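Local coordinates for protein 3',5'-nucleoside bisphosphate phosphatase (Chromobacterium violaceum, PDB 2YB1) that hydrolyses the 3'-phosphate of nucleoside 3',5'-bisphosphates with the help of manganese ions, leaving a nucleoside 5'-phosphate and orthophosphate, at residues S10-S13 with T18-E21; G98-A103 with G117-A122; I132-F137 with Y157-K162. All blocks are in the same frame, centred on the assembly; numbering follows the deposited sequence.

Contact 1. Residues S10-S13 with T18-E21; sequences SRTS and TPTE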
ATOM      1  N   SER A  10      -7.143  -5.042   1.844  1.00  4.29           N
ATOM      2  CA  SER A  10      -8.379  -5.796   1.963  1.00  4.22           C
ATOM      3  C   SER A  10      -8.790  -6.215   0.565  1.00  6.90           C
ATOM      4  O   SER A  10      -8.106  -5.871  -0.408  1.00  5.83           O
ATOM      5  CB  SER A  10      -9.477  -4.919   2.574  1.00  2.79           C
ATOM      6  OG  SER A  10      -9.951  -3.967   1.629  1.00  5.34           O
ATOM      7  N   ARG A  11      -9.908  -6.936   0.457  1.00  4.12           N
ATOM      8  CA  ARG A  11     -10.419  -7.359  -0.849  1.00  4.10           C
ATOM      9  C   ARG A  11     -10.829  -6.181  -1.733  1.00  5.26           C
ATOM     10  O   ARG A  11     -11.070  -6.352  -2.931  1.00  7.15           O
ATOM     11  CB  ARG A  11     -11.571  -8.364  -0.691  1.00  6.12           C
ATOM     12  CG  ARG A  11     -11.144  -9.675  -0.051  1.00  7.35           C
ATOM     13  CD  ARG A  11     -12.298 -10.690  -0.018  1.00  9.06           C
ATOM     14  NE  ARG A  11     -12.473 -11.300  -1.331  1.00 13.86           N
ATOM     15  CZ  ARG A  11     -11.734 -12.314  -1.783  1.00 19.43           C
ATOM     16  NH1 ARG A  11     -10.777 -12.838  -1.011  1.00 20.28           N
ATOM     17  NH2 ARG A  11     -11.949 -12.808  -3.002  1.00 18.88           N
ATOM     18  N   THR A  12     -10.894  -4.981  -1.153  1.00  5.56           N
ATOM     19  CA  THR A  12     -11.113  -3.785  -1.966  1.00  5.78           C
ATOM     20  C   THR A  12     -10.013  -3.658  -3.028  1.00  7.86           C
ATOM     21  O   THR A  12     -10.290  -3.259  -4.165  1.00  6.82           O
ATOM     22  CB  THR A  12     -11.173  -2.479  -1.135  1.00  7.78           C
ATOM     23  OG1 THR A  12     -12.271  -2.541  -0.222  1.00  9.72           O
ATOM     24  CG2 THR A  12     -11.366  -1.256  -2.063  1.00  6.16           C
ATOM     25  N   SER A  13      -8.765  -3.983  -2.683  1.00  6.81           N
ATOM     26  CA  SER A  13      -7.802  -4.088  -3.769  1.00  6.20           C
ATOM     27  C   SER A  13      -7.166  -5.471  -3.908  1.00  4.86           C
ATOM     28  O   SER A  13      -7.768  -6.357  -4.521  1.00  4.53           O
ATOM     29  CB  SER A  13      -6.707  -3.022  -3.611  1.00  2.79           C
ATOM     30  OG  SER A  13      -5.991  -3.149  -2.381  1.00  6.11           O
ATOM     31  N   THR A  18     -11.816  -9.217   3.717  1.00  4.72           N
ATOM     32  CA  THR A  18     -12.653  -8.029   3.605  1.00  5.15           C
ATOM     33  C   THR A  18     -12.194  -6.976   4.623  1.00  5.29           C
ATOM     34  O   THR A  18     -11.464  -7.281   5.571  1.00  4.65           O
ATOM     35  CB  THR A  18     -14.142  -8.350   3.855  1.00  5.68           C
ATOM     36  OG1 THR A  18     -14.316  -8.753   5.220  1.00  7.17           O
ATOM     37  CG2 THR A  18     -14.622  -9.470   2.915  1.00  5.93           C
ATOM     38  N   PRO A  19     -12.621  -5.724   4.430  1.00  7.00           N
ATOM     39  CA  PRO A  19     -12.276  -4.695   5.414  1.00  6.50           C
ATOM     40  C   PRO A  19     -12.677  -5.122   6.836  1.00  8.15           C
ATOM     41  O   PRO A  19     -11.907  -4.926   7.770  1.00  7.32           O
ATOM     42  CB  PRO A  19     -13.083  -3.477   4.933  1.00  5.81           C
ATOM     43  CG  PRO A  19     -13.186  -3.696   3.410  1.00  4.59           C
ATOM     44  CD  PRO A  19     -13.399  -5.184   3.293  1.00  4.18           C
ATOM     45  N   THR A  20     -13.865  -5.706   7.005  1.00  7.02           N
ATOM     46  CA  THR A  20     -14.278  -6.150   8.336  1.00  4.97           C
ATOM     47  C   THR A  20     -13.356  -7.260   8.851  1.00  6.45           C
ATOM     48  O   THR A  20     -12.894  -7.219   9.997  1.00  5.96           O
ATOM     49  CB  THR A  20     -15.756  -6.592   8.376  1.00  6.45           C
ATOM     50  OG1 THR A  20     -16.594  -5.450   8.187  1.00  4.81           O
ATOM     51  CG2 THR A  20     -16.101  -7.206   9.725  1.00  8.46           C
ATOM     52  N   GLU A  21     -13.058  -8.233   7.995  1.00  6.23           N
ATOM     53  CA  GLU A  21     -12.242  -9.371   8.409  1.00  5.20           C
ATOM     54  C   GLU A  21     -10.823  -8.974   8.798  1.00  3.88           C
ATOM     55  O   GLU A  21     -10.273  -9.501   9.765  1.00  4.30           O
ATOM     56  CB  GLU A  21     -12.192 -10.431   7.306  1.00  8.06           C
ATOM     57  CG  GLU A  21     -13.511 -11.155   7.091  1.00  9.71           C
ATOM     58  CD  GLU A  21     -13.490 -12.036   5.850  1.00 11.15           C
ATOM     59  OE1 GLU A  21     -12.608 -11.842   4.987  1.00  8.46           O
ATOM     60  OE2 GLU A  21     -14.356 -12.918   5.739  1.00 11.89           O
TER
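The loop after strand 4-5 of this PHP-family fold turns back on the start of helix 19-27, and Ser10, Arg11 and Thr12 meet Thr18 and Pro19 there through van der Waals contact. The helix opens with a capping box. Thr18 is its N-cap: Thr18 OG1 accepts from Glu21 N at 3.1 Å, and in return Thr18 N donates to Glu21 OE1 at 3.0 Å, reaching the oxygen from above the carboxylate plane. A threonine suits the cap because its hydroxyl, turned between the backbone N and the carbonyl carbon (chi1 66°), faces back over the first turn while its methyl is left to pack. That methyl, Thr18 CG2, lies 3.9 Å from Arg11 CD, so the arginine offers the helix start its aliphatic part. Its charged end is engaged beyond the contact, in a salt bridge with Asp127 and a hydrogen bond to the carbonyl of Ala16. Pro19, in the first turn of the helix, where a missing N-H costs nothing, lays its ring beside two hydroxyls, with Pro19 CG 3.7 Å from Ser10 OG. On the loop side, Ser10 forms an ST turn: its OG accepts from Thr12 N at 3.1 Å. The same oxygen is hydrogen-bonded to Asp38, which also holds Ser13 OG, so one carboxylate braces both ends of the 10-13 turn. The turn lies in the chain between His9, a ligand of the first manganese ion, and Asp14, a ligand of the second, so this bracing probably helps to place them. Thr12 crosses the proline at about a right angle, its OG1 standing 3.9 Å from Pro19 CG.

Contact 2. Residues G98-A103 with G117-A122; sequences GRLERA and GCFDGA. With AMP (adenosine monophosphate), chain E.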
ATOM      1  N   GLY A  98      -6.745   2.255 -16.475  1.00 19.86           N
ATOM      2  CA  GLY A  98      -6.100   1.333 -17.397  1.00 16.66           C
ATOM      3  C   GLY A  98      -5.836  -0.054 -16.826  1.00 11.35           C
ATOM      4  O   GLY A  98      -5.236  -0.899 -17.486  1.00  9.67           O
ATOM      5  N   ARG A  99      -6.277  -0.284 -15.596  1.00  7.90           N
ATOM      6  CA  ARG A  99      -5.927  -1.505 -14.872  1.00  9.77           C
ATOM      7  C   ARG A  99      -6.473  -2.778 -15.546  1.00  9.47           C
ATOM      8  O   ARG A  99      -5.736  -3.747 -15.750  1.00  8.71           O
ATOM      9  CB  ARG A  99      -6.403  -1.399 -13.413  1.00 12.28           C
ATOM     10  CG  ARG A  99      -5.558  -2.152 -12.421  1.00 13.55           C
ATOM     11  CD  ARG A  99      -5.840  -1.712 -10.988  1.00 11.56           C
ATOM     12  NE  ARG A  99      -4.672  -1.099 -10.346  1.00  9.04           N
ATOM     13  CZ  ARG A  99      -3.519  -1.724 -10.112  1.00  9.74           C
ATOM     14  NH1 ARG A  99      -3.355  -2.996 -10.472  1.00  5.94           N
ATOM     15  NH2 ARG A  99      -2.517  -1.073  -9.516  1.00 10.74           N
ATOM     16  N   LEU A 100      -7.763  -2.781 -15.884  1.00  6.16           N
ATOM     17  CA  LEU A 100      -8.376  -3.948 -16.526  1.00  6.24           C
ATOM     18  C   LEU A 100      -7.744  -4.275 -17.880  1.00  8.57           C
ATOM     19  O   LEU A 100      -7.440  -5.439 -18.175  1.00  8.49           O
ATOM     20  CB  LEU A 100      -9.892  -3.744 -16.689  1.00  6.44           C
ATOM     21  CG  LEU A 100     -10.720  -4.489 -15.641  1.00  8.18           C
ATOM     22  CD1 LEU A 100     -12.180  -4.020 -15.647  1.00  9.23           C
ATOM     23  CD2 LEU A 100     -10.617  -5.999 -15.853  1.00  8.09           C
ATOM     24  N   GLU A 101      -7.572  -3.242 -18.704  1.00  7.35           N
ATOM     25  CA  GLU A 101      -6.920  -3.374 -20.004  1.00  9.63           C
ATOM     26  C   GLU A 101      -5.518  -3.994 -19.862  1.00  7.44           C
ATOM     27  O   GLU A 101      -5.163  -4.937 -20.568  1.00  6.54           O
ATOM     28  CB  GLU A 101      -6.842  -1.988 -20.653  1.00 13.00           C
ATOM     29  CG  GLU A 101      -5.972  -1.874 -21.892  1.00 19.39           C
ATOM     30  CD  GLU A 101      -5.871  -0.425 -22.385  1.00 26.08           C
ATOM     31  OE1 GLU A 101      -5.613   0.486 -21.553  1.00 27.33           O
ATOM     32  OE2 GLU A 101      -6.040  -0.199 -23.606  1.00 27.63           O
ATOM     33  N   ARG A 102      -4.725  -3.454 -18.943  1.00  4.87           N
ATOM     34  CA  ARG A 102      -3.389  -3.971 -18.681  1.00  5.39           C
ATOM     35  C   ARG A 102      -3.432  -5.443 -18.275  1.00  6.94           C
ATOM     36  O   ARG A 102      -2.570  -6.243 -18.674  1.00  5.78           O
ATOM     37  CB  ARG A 102      -2.741  -3.143 -17.574  1.00  2.22           C
ATOM     38  CG  ARG A 102      -1.411  -3.657 -17.015  1.00  3.60           C
ATOM     39  CD  ARG A 102      -0.990  -2.680 -15.899  1.00  6.55           C
ATOM     40  NE  ARG A 102       0.235  -3.027 -15.173  1.00  9.80           N
ATOM     41  CZ  ARG A 102       0.259  -3.558 -13.952  1.00  9.21           C
ATOM     42  NH1 ARG A 102      -0.883  -3.835 -13.312  1.00  8.46           N
ATOM     43  NH2 ARG A 102       1.428  -3.806 -13.364  1.00  6.73           N
ATOM     44  N   ALA A 103      -4.432  -5.797 -17.472  1.00  6.68           N
ATOM     45  CA  ALA A 103      -4.582  -7.177 -17.007  1.00  8.01           C
ATOM     46  C   ALA A 103      -4.910  -8.160 -18.129  1.00  6.96           C
ATOM     47  O   ALA A 103      -4.396  -9.274 -18.146  1.00  6.95           O
ATOM     48  CB  ALA A 103      -5.637  -7.266 -15.895  1.00  7.87           C
ATOM     49  N   GLY A 117      -4.916 -19.001 -19.795  1.00 10.48           N
ATOM     50  CA  GLY A 117      -5.969 -18.882 -18.802  1.00  9.71           C
ATOM     51  C   GLY A 117      -5.663 -18.050 -17.571  1.00  8.69           C
ATOM     52  O   GLY A 117      -6.423 -18.098 -16.604  1.00  8.37           O
ATOM     53  N   CYS A 118      -4.574 -17.277 -17.594  1.00  7.51           N
ATOM     54  CA  CYS A 118      -4.168 -16.517 -16.406  1.00  7.69           C
ATOM     55  C   CYS A 118      -5.034 -15.297 -16.066  1.00  8.20           C
ATOM     56  O   CYS A 118      -5.261 -15.015 -14.889  1.00  8.87           O
ATOM     57  CB  CYS A 118      -2.687 -16.122 -16.481  1.00  8.83           C
ATOM     58  SG  CYS A 118      -1.602 -17.562 -16.414  1.00  9.82           S
ATOM     59  N   PHE A 119      -5.510 -14.567 -17.070  1.00  7.84           N
ATOM     60  CA  PHE A 119      -6.446 -13.478 -16.784  1.00  7.27           C
ATOM     61  C   PHE A 119      -7.687 -14.035 -16.101  1.00 10.54           C
ATOM     62  O   PHE A 119      -8.118 -13.518 -15.062  1.00 11.63           O
ATOM     63  CB  PHE A 119      -6.849 -12.719 -18.047  1.00  6.06           C
ATOM     64  CG  PHE A 119      -7.872 -11.625 -17.798  1.00  7.71           C
ATOM     65  CD1 PHE A 119      -7.492 -10.411 -17.243  1.00  6.11           C
ATOM     66  CD2 PHE A 119      -9.212 -11.813 -18.128  1.00  8.42           C
ATOM     67  CE1 PHE A 119      -8.421  -9.404 -17.016  1.00  5.85           C
ATOM     68  CE2 PHE A 119     -10.153 -10.813 -17.893  1.00  6.36           C
ATOM     69  CZ  PHE A 119      -9.757  -9.609 -17.331  1.00  6.13           C
ATOM     70  N   ASP A 120      -8.268 -15.086 -16.683  1.00  8.50           N
ATOM     71  CA  ASP A 120      -9.471 -15.688 -16.100  1.00  7.32           C
ATOM     72  C   ASP A 120      -9.206 -16.175 -14.681  1.00  8.90           C
ATOM     73  O   ASP A 120     -10.014 -15.952 -13.782  1.00 10.32           O
ATOM     74  CB  ASP A 120      -9.987 -16.840 -16.954  1.00  5.29           C
ATOM     75  CG  ASP A 120     -10.609 -16.378 -18.261  1.00  9.58           C
ATOM     76  OD1 ASP A 120     -10.823 -15.163 -18.445  1.00 12.07           O
ATOM     77  OD2 ASP A 120     -10.903 -17.238 -19.099  1.00 11.19           O
ATOM     78  N   GLY A 121      -8.069 -16.837 -14.486  1.00  8.39           N
ATOM     79  CA  GLY A 121      -7.710 -17.365 -13.179  1.00  9.25           C
ATOM     80  C   GLY A 121      -7.519 -16.270 -12.146  1.00 10.96           C
ATOM     81  O   GLY A 121      -7.997 -16.378 -11.011  1.00 11.76           O
ATOM     82  N   ALA A 122      -6.816 -15.209 -12.537  1.00  9.65           N
ATOM     83  CA  ALA A 122      -6.609 -14.062 -11.652  1.00  8.24           C
ATOM     84  C   ALA A 122      -7.949 -13.459 -11.232  1.00  9.22           C
ATOM     85  O   ALA A 122      -8.152 -13.090 -10.080  1.00 11.21           O
ATOM     86  CB  ALA A 122      -5.737 -12.999 -12.353  1.00  5.54           C
TER
HETATM   87  P   AMP E1292       0.112  -4.044  -9.703  1.00 11.62           P
HETATM   88  O1P AMP E1292       1.412  -3.847 -10.454  1.00 10.81           O
HETATM   89  O2P AMP E1292      -0.202  -2.756  -8.973  1.00  9.68           O
HETATM   90  O3P AMP E1292      -0.936  -4.610 -10.629  1.00 11.82           O
HETATM   91  O5' AMP E1292       0.539  -5.157  -8.646  1.00 12.93           O
HETATM   92  C5' AMP E1292       1.511  -4.876  -7.654  1.00 12.61           C
HETATM   93  C4' AMP E1292       1.309  -5.721  -6.424  1.00 11.74           C
HETATM   94  O4' AMP E1292       1.878  -7.032  -6.643  1.00 11.81           O
HETATM   95  C3' AMP E1292       2.002  -5.222  -5.163  1.00 11.92           C
HETATM   96  O3' AMP E1292       1.250  -4.225  -4.488  1.00 13.75           O
HETATM   97  C2' AMP E1292       2.199  -6.494  -4.342  1.00  9.66           C
HETATM   98  O2' AMP E1292       1.017  -6.809  -3.619  1.00  9.93           O
HETATM   99  C1' AMP E1292       2.397  -7.550  -5.431  1.00 11.04           C
HETATM  100  N9  AMP E1292       3.822  -7.867  -5.632  1.00 13.87           N
HETATM  101  C8  AMP E1292       4.687  -7.204  -6.429  1.00 15.04           C
HETATM  102  N7  AMP E1292       5.927  -7.768  -6.355  1.00 16.54           N
HETATM  103  C5  AMP E1292       5.859  -8.800  -5.490  1.00 17.39           C
HETATM  104  C6  AMP E1292       6.792  -9.818  -4.955  1.00 19.36           C
HETATM  105  N6  AMP E1292       8.091  -9.840  -5.335  1.00 20.41           N
HETATM  106  N1  AMP E1292       6.300 -10.723  -4.074  1.00 19.78           N
HETATM  107  C2  AMP E1292       5.011 -10.717  -3.678  1.00 19.65           C
HETATM  108  N3  AMP E1292       4.108  -9.820  -4.122  1.00 17.34           N
HETATM  109  C4  AMP E1292       4.469  -8.861  -5.015  1.00 15.57           C
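Phe119 reaches over to helix 99-112 and lays the rim of its ring against Ala103 and Leu100. Ala103 CB lies in the plane of the ring at its edge, 3.7 Å from Phe119 CE1, and Leu100 CD2 meets the same rim 4.0 Å from Phe119 CZ, the two side chains crossing at about a right angle. With CG anti to the backbone N (chi1 177°), the ring is carried out from its own helix to the flank of helix 99-112. The small methyl of Ala103 lets the aromatic come this close to the helix backbone, and the leucine extends the apolar surface by one turn. The contact thus joins the short helix 118-123, begun at Gly117, to the helix that also carries, on another face, two arginines of the nucleotide pocket. There Arg99 and Arg102 converge on the AMP phosphate, each with two bonds. Arg99 NH1 and Arg102 NH1 share AMP O3P, at 2.9 and 2.8 Å, while Arg99 NH2 takes AMP O2P and Arg102 NH2 takes AMP O1P. Arginine fits because its two terminal nitrogens can grip two phosphate oxygens at once. Arg99 NH1 also donates to the carbonyl oxygen of Ile132.

Contact 3. Residues I132-F137 with Y157-K162; sequences ISRTHF and YLTPGK. With AMP (adenosine monophosphate), chain E.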
ATOM      1  N   ILE A 132      -7.981  -5.218 -10.499  1.00  6.39           N
ATOM      2  CA  ILE A 132      -7.203  -6.401 -10.869  1.00  6.30           C
ATOM      3  C   ILE A 132      -5.686  -6.110 -10.853  1.00  6.45           C
ATOM      4  O   ILE A 132      -5.220  -5.121 -11.422  1.00  7.32           O
ATOM      5  CB  ILE A 132      -7.664  -6.964 -12.253  1.00  9.00           C
ATOM      6  CG1 ILE A 132      -6.905  -8.245 -12.619  1.00 12.82           C
ATOM      7  CG2 ILE A 132      -7.527  -5.907 -13.362  1.00  7.62           C
ATOM      8  CD1 ILE A 132      -7.283  -9.479 -11.795  1.00 14.90           C
ATOM      9  N   SER A 133      -4.925  -6.998 -10.223  1.00  5.98           N
ATOM     10  CA  SER A 133      -3.539  -6.706  -9.836  1.00  6.77           C
ATOM     11  C   SER A 133      -2.616  -7.886 -10.134  1.00  5.39           C
ATOM     12  O   SER A 133      -3.081  -9.015 -10.201  1.00  4.50           O
ATOM     13  CB  SER A 133      -3.535  -6.408  -8.333  1.00  9.33           C
ATOM     14  OG  SER A 133      -2.282  -6.612  -7.730  1.00 11.91           O
ATOM     15  N   ARG A 134      -1.317  -7.625 -10.297  1.00  6.11           N
ATOM     16  CA  ARG A 134      -0.321  -8.695 -10.390  1.00  5.98           C
ATOM     17  C   ARG A 134      -0.454  -9.662  -9.217  1.00  6.83           C
ATOM     18  O   ARG A 134      -0.103 -10.832  -9.341  1.00  7.57           O
ATOM     19  CB  ARG A 134       1.110  -8.137 -10.413  1.00  5.64           C
ATOM     20  CG  ARG A 134       1.473  -7.407 -11.712  1.00  8.24           C
ATOM     21  CD  ARG A 134       2.953  -7.030 -11.767  1.00  7.56           C
ATOM     22  NE  ARG A 134       3.259  -5.887 -10.906  1.00  9.65           N
ATOM     23  CZ  ARG A 134       4.460  -5.624 -10.405  1.00 14.51           C
ATOM     24  NH1 ARG A 134       5.483  -6.430 -10.673  1.00 13.76           N
ATOM     25  NH2 ARG A 134       4.644  -4.552  -9.633  1.00 16.31           N
ATOM     26  N   THR A 135      -0.933  -9.165  -8.074  1.00  8.23           N
ATOM     27  CA  THR A 135      -1.107 -10.008  -6.885  1.00  8.35           C
ATOM     28  C   THR A 135      -2.093 -11.131  -7.159  1.00  8.33           C
ATOM     29  O   THR A 135      -1.861 -12.277  -6.784  1.00  4.21           O
ATOM     30  CB  THR A 135      -1.597  -9.192  -5.673  1.00  9.33           C
ATOM     31  OG1 THR A 135      -0.651  -8.157  -5.380  1.00 10.07           O
ATOM     32  CG2 THR A 135      -1.769 -10.091  -4.437  1.00  8.64           C
ATOM     33  N   HIS A 136      -3.201 -10.793  -7.821  1.00  8.93           N
ATOM     34  CA  HIS A 136      -4.203 -11.790  -8.173  1.00  6.25           C
ATOM     35  C   HIS A 136      -3.659 -12.815  -9.174  1.00  5.36           C
ATOM     36  O   HIS A 136      -3.962 -14.011  -9.065  1.00  9.33           O
ATOM     37  CB  HIS A 136      -5.458 -11.120  -8.721  1.00  8.58           C
ATOM     38  CG  HIS A 136      -6.052 -10.107  -7.795  1.00  8.51           C
ATOM     39  ND1 HIS A 136      -6.171  -8.773  -8.128  1.00  8.80           N
ATOM     40  CD2 HIS A 136      -6.547 -10.226  -6.541  1.00  9.22           C
ATOM     41  CE1 HIS A 136      -6.734  -8.120  -7.125  1.00  9.67           C
ATOM     42  NE2 HIS A 136      -6.978  -8.980  -6.153  1.00  9.31           N
ATOM     43  N   PHE A 137      -2.854 -12.357 -10.133  1.00  3.57           N
ATOM     44  CA  PHE A 137      -2.202 -13.253 -11.090  1.00  6.25           C
ATOM     45  C   PHE A 137      -1.292 -14.227 -10.358  1.00  7.55           C
ATOM     46  O   PHE A 137      -1.249 -15.412 -10.678  1.00  7.12           O
ATOM     47  CB  PHE A 137      -1.384 -12.466 -12.131  1.00  5.27           C
ATOM     48  CG  PHE A 137      -2.202 -11.971 -13.302  1.00  5.78           C
ATOM     49  CD1 PHE A 137      -3.007 -10.842 -13.180  1.00  5.54           C
ATOM     50  CD2 PHE A 137      -2.182 -12.652 -14.510  1.00  5.33           C
ATOM     51  CE1 PHE A 137      -3.773 -10.397 -14.257  1.00  7.24           C
ATOM     52  CE2 PHE A 137      -2.949 -12.214 -15.585  1.00  6.14           C
ATOM     53  CZ  PHE A 137      -3.742 -11.078 -15.453  1.00  6.72           C
ATOM     54  N   TYR A 157       8.110 -14.331 -13.586  1.00 13.47           N
ATOM     55  CA  TYR A 157       6.983 -13.716 -14.295  1.00 12.42           C
ATOM     56  C   TYR A 157       6.593 -12.408 -13.657  1.00 12.58           C
ATOM     57  O   TYR A 157       6.993 -12.120 -12.540  1.00 13.16           O
ATOM     58  CB  TYR A 157       5.735 -14.606 -14.250  1.00 10.45           C
ATOM     59  CG  TYR A 157       5.923 -15.993 -14.796  1.00 13.34           C
ATOM     60  CD1 TYR A 157       6.050 -16.206 -16.166  1.00 13.65           C
ATOM     61  CD2 TYR A 157       5.966 -17.092 -13.948  1.00 15.15           C
ATOM     62  CE1 TYR A 157       6.227 -17.475 -16.678  1.00 14.96           C
ATOM     63  CE2 TYR A 157       6.134 -18.374 -14.455  1.00 16.96           C
ATOM     64  CZ  TYR A 157       6.265 -18.552 -15.825  1.00 17.49           C
ATOM     65  OH  TYR A 157       6.432 -19.812 -16.346  1.00 20.88           O
ATOM     66  N   LEU A 158       5.796 -11.626 -14.374  1.00 11.40           N
ATOM     67  CA  LEU A 158       5.128 -10.470 -13.785  1.00 12.13           C
ATOM     68  C   LEU A 158       6.120  -9.428 -13.291  1.00 13.29           C
ATOM     69  O   LEU A 158       5.786  -8.607 -12.446  1.00 15.54           O
ATOM     70  CB  LEU A 158       4.230 -10.915 -12.628  1.00 10.31           C
ATOM     71  CG  LEU A 158       3.167 -11.955 -13.008  1.00 10.41           C
ATOM     72  CD1 LEU A 158       2.370 -12.406 -11.765  1.00 10.65           C
ATOM     73  CD2 LEU A 158       2.243 -11.374 -14.063  1.00  7.89           C
ATOM     74  N   THR A 159       7.331  -9.460 -13.839  1.00 11.94           N
ATOM     75  CA  THR A 159       8.334  -8.434 -13.576  1.00 13.58           C
ATOM     76  C   THR A 159       9.017  -8.079 -14.899  1.00 13.76           C
ATOM     77  O   THR A 159       9.000  -8.887 -15.836  1.00 12.69           O
ATOM     78  CB  THR A 159       9.389  -8.917 -12.561  1.00 15.51           C
ATOM     79  OG1 THR A 159       9.913 -10.183 -12.982  1.00 17.42           O
ATOM     80  CG2 THR A 159       8.772  -9.071 -11.177  1.00 17.08           C
ATOM     81  N   PRO A 160       9.639  -6.886 -14.975  1.00 14.88           N
ATOM     82  CA  PRO A 160      10.218  -6.418 -16.242  1.00 14.89           C
ATOM     83  C   PRO A 160      11.111  -7.466 -16.901  1.00 12.63           C
ATOM     84  O   PRO A 160      11.943  -8.082 -16.236  1.00 12.76           O
ATOM     85  CB  PRO A 160      11.048  -5.201 -15.817  1.00 15.89           C
ATOM     86  CG  PRO A 160      10.348  -4.688 -14.597  1.00 18.25           C
ATOM     87  CD  PRO A 160       9.820  -5.907 -13.886  1.00 16.60           C
ATOM     88  N   GLY A 161      10.917  -7.674 -18.198  1.00 11.04           N
ATOM     89  CA  GLY A 161      11.670  -8.661 -18.947  1.00  9.87           C
ATOM     90  C   GLY A 161      11.110 -10.070 -18.904  1.00 10.95           C
ATOM     91  O   GLY A 161      11.615 -10.947 -19.596  1.00 10.45           O
ATOM     92  N   LYS A 162      10.074 -10.300 -18.093  1.00 12.65           N
ATOM     93  CA  LYS A 162       9.492 -11.641 -17.954  1.00 11.86           C
ATOM     94  C   LYS A 162       8.054 -11.652 -18.453  1.00 10.97           C
ATOM     95  O   LYS A 162       7.372 -10.632 -18.415  1.00 10.40           O
ATOM     96  CB  LYS A 162       9.509 -12.111 -16.491  1.00 14.81           C
ATOM     97  CG  LYS A 162      10.846 -12.011 -15.770  1.00 17.67           C
ATOM     98  CD  LYS A 162      11.780 -13.127 -16.164  1.00 22.69           C
ATOM     99  CE  LYS A 162      13.116 -12.988 -15.442  1.00 27.72           C
ATOM    100  NZ  LYS A 162      14.161 -13.852 -16.066  1.00 31.68           N
TER
HETATM  101  P   AMP E1292       0.112  -4.044  -9.703  1.00 11.62           P
HETATM  102  O1P AMP E1292       1.412  -3.847 -10.454  1.00 10.81           O
HETATM  103  O2P AMP E1292      -0.202  -2.756  -8.973  1.00  9.68           O
HETATM  104  O3P AMP E1292      -0.936  -4.610 -10.629  1.00 11.82           O
HETATM  105  O5' AMP E1292       0.539  -5.157  -8.646  1.00 12.93           O
HETATM  106  C5' AMP E1292       1.511  -4.876  -7.654  1.00 12.61           C
HETATM  107  C4' AMP E1292       1.309  -5.721  -6.424  1.00 11.74           C
HETATM  108  O4' AMP E1292       1.878  -7.032  -6.643  1.00 11.81           O
HETATM  109  C3' AMP E1292       2.002  -5.222  -5.163  1.00 11.92           C
HETATM  110  O3' AMP E1292       1.250  -4.225  -4.488  1.00 13.75           O
HETATM  111  C2' AMP E1292       2.199  -6.494  -4.342  1.00  9.66           C
HETATM  112  O2' AMP E1292       1.017  -6.809  -3.619  1.00  9.93           O
HETATM  113  C1' AMP E1292       2.397  -7.550  -5.431  1.00 11.04           C
HETATM  114  N9  AMP E1292       3.822  -7.867  -5.632  1.00 13.87           N
HETATM  115  C8  AMP E1292       4.687  -7.204  -6.429  1.00 15.04           C
HETATM  116  N7  AMP E1292       5.927  -7.768  -6.355  1.00 16.54           N
HETATM  117  C5  AMP E1292       5.859  -8.800  -5.490  1.00 17.39           C
HETATM  118  C6  AMP E1292       6.792  -9.818  -4.955  1.00 19.36           C
HETATM  119  N6  AMP E1292       8.091  -9.840  -5.335  1.00 20.41           N
HETATM  120  N1  AMP E1292       6.300 -10.723  -4.074  1.00 19.78           N
HETATM  121  C2  AMP E1292       5.011 -10.717  -3.678  1.00 19.65           C
HETATM  122  N3  AMP E1292       4.108  -9.820  -4.122  1.00 17.34           N
HETATM  123  C4  AMP E1292       4.469  -8.861  -5.015  1.00 15.57           C
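Arg134 sends its guanidinium between the AMP phosphate and the loop at Leu158. Arg134 NH1 donates to Leu158 O at 2.8 Å, within the guanidinium plane and almost head-on to the carbonyl (168°). From another edge of the same group, Arg134 NE gives a nearly straight bond of 2.8 Å to AMP O1P, and NH2 adds a weak one. AMP C8 lies 4.0 Å above one face of the guanidinium, offset toward its rim. A bend at chi3 (-75°) turns the planar group so that two of its edges face the two oxygens. The Leu158 carbonyl, with the phosphate, fixes the rotation of the guanidinium, and the leucine side chain packs against helix 134-143, with Leu158 CD1 3.8 Å from Phe137 CB.

Arg134 N, in the first turn of that helix, also donates to AMP O3P at 3.1 Å. At the N-cap, Ser133 OG accepts from Thr135 N at 2.9 Å; His136 ND1 receives a weak bond from Ser133 N, completing a capping box. Thr135 OG1 stands 2.8 Å from AMP O2' and is hydrogen-bonded to Asp14, a manganese ligand, which ties the sugar site to the metal centre. Further out, a type II turn from Thr159 to Lys162 follows Leu158, and Thr159 OG1 is held by the carbonyl of Phe154.

The phosphate therefore meets a helix N terminus as well as a guanidinium; the helix dipole would probably add to the pull on the negative charge, while the neutral carbonyl of Leu158 orients the arginine and probably leaves its positive charge largely to the phosphate.

Overall arrangement
From the N terminus the three contacts follow in series, none enclosing or crossing another. Contact 1 closes a four-residue loop after strand 4-5, beside the metal ligands of the barrel-like core. Contact 2 joins the start of helix 99-112 to that of helix 118-123, closing the segment between them, and contact 3 brings the loop after helix 150-156 back onto the start of helix 134-143. Contacts 2 and 3, centres 10 Å apart, touch through Ala103 with Ile132 and Phe137, and both meet AMP, together supplying much of its phosphate site. The centre of contact 1 is about 21 Å from that of contact 3, yet the two touch where Ser13 meets His136, linking the metal-binding core to this helical region.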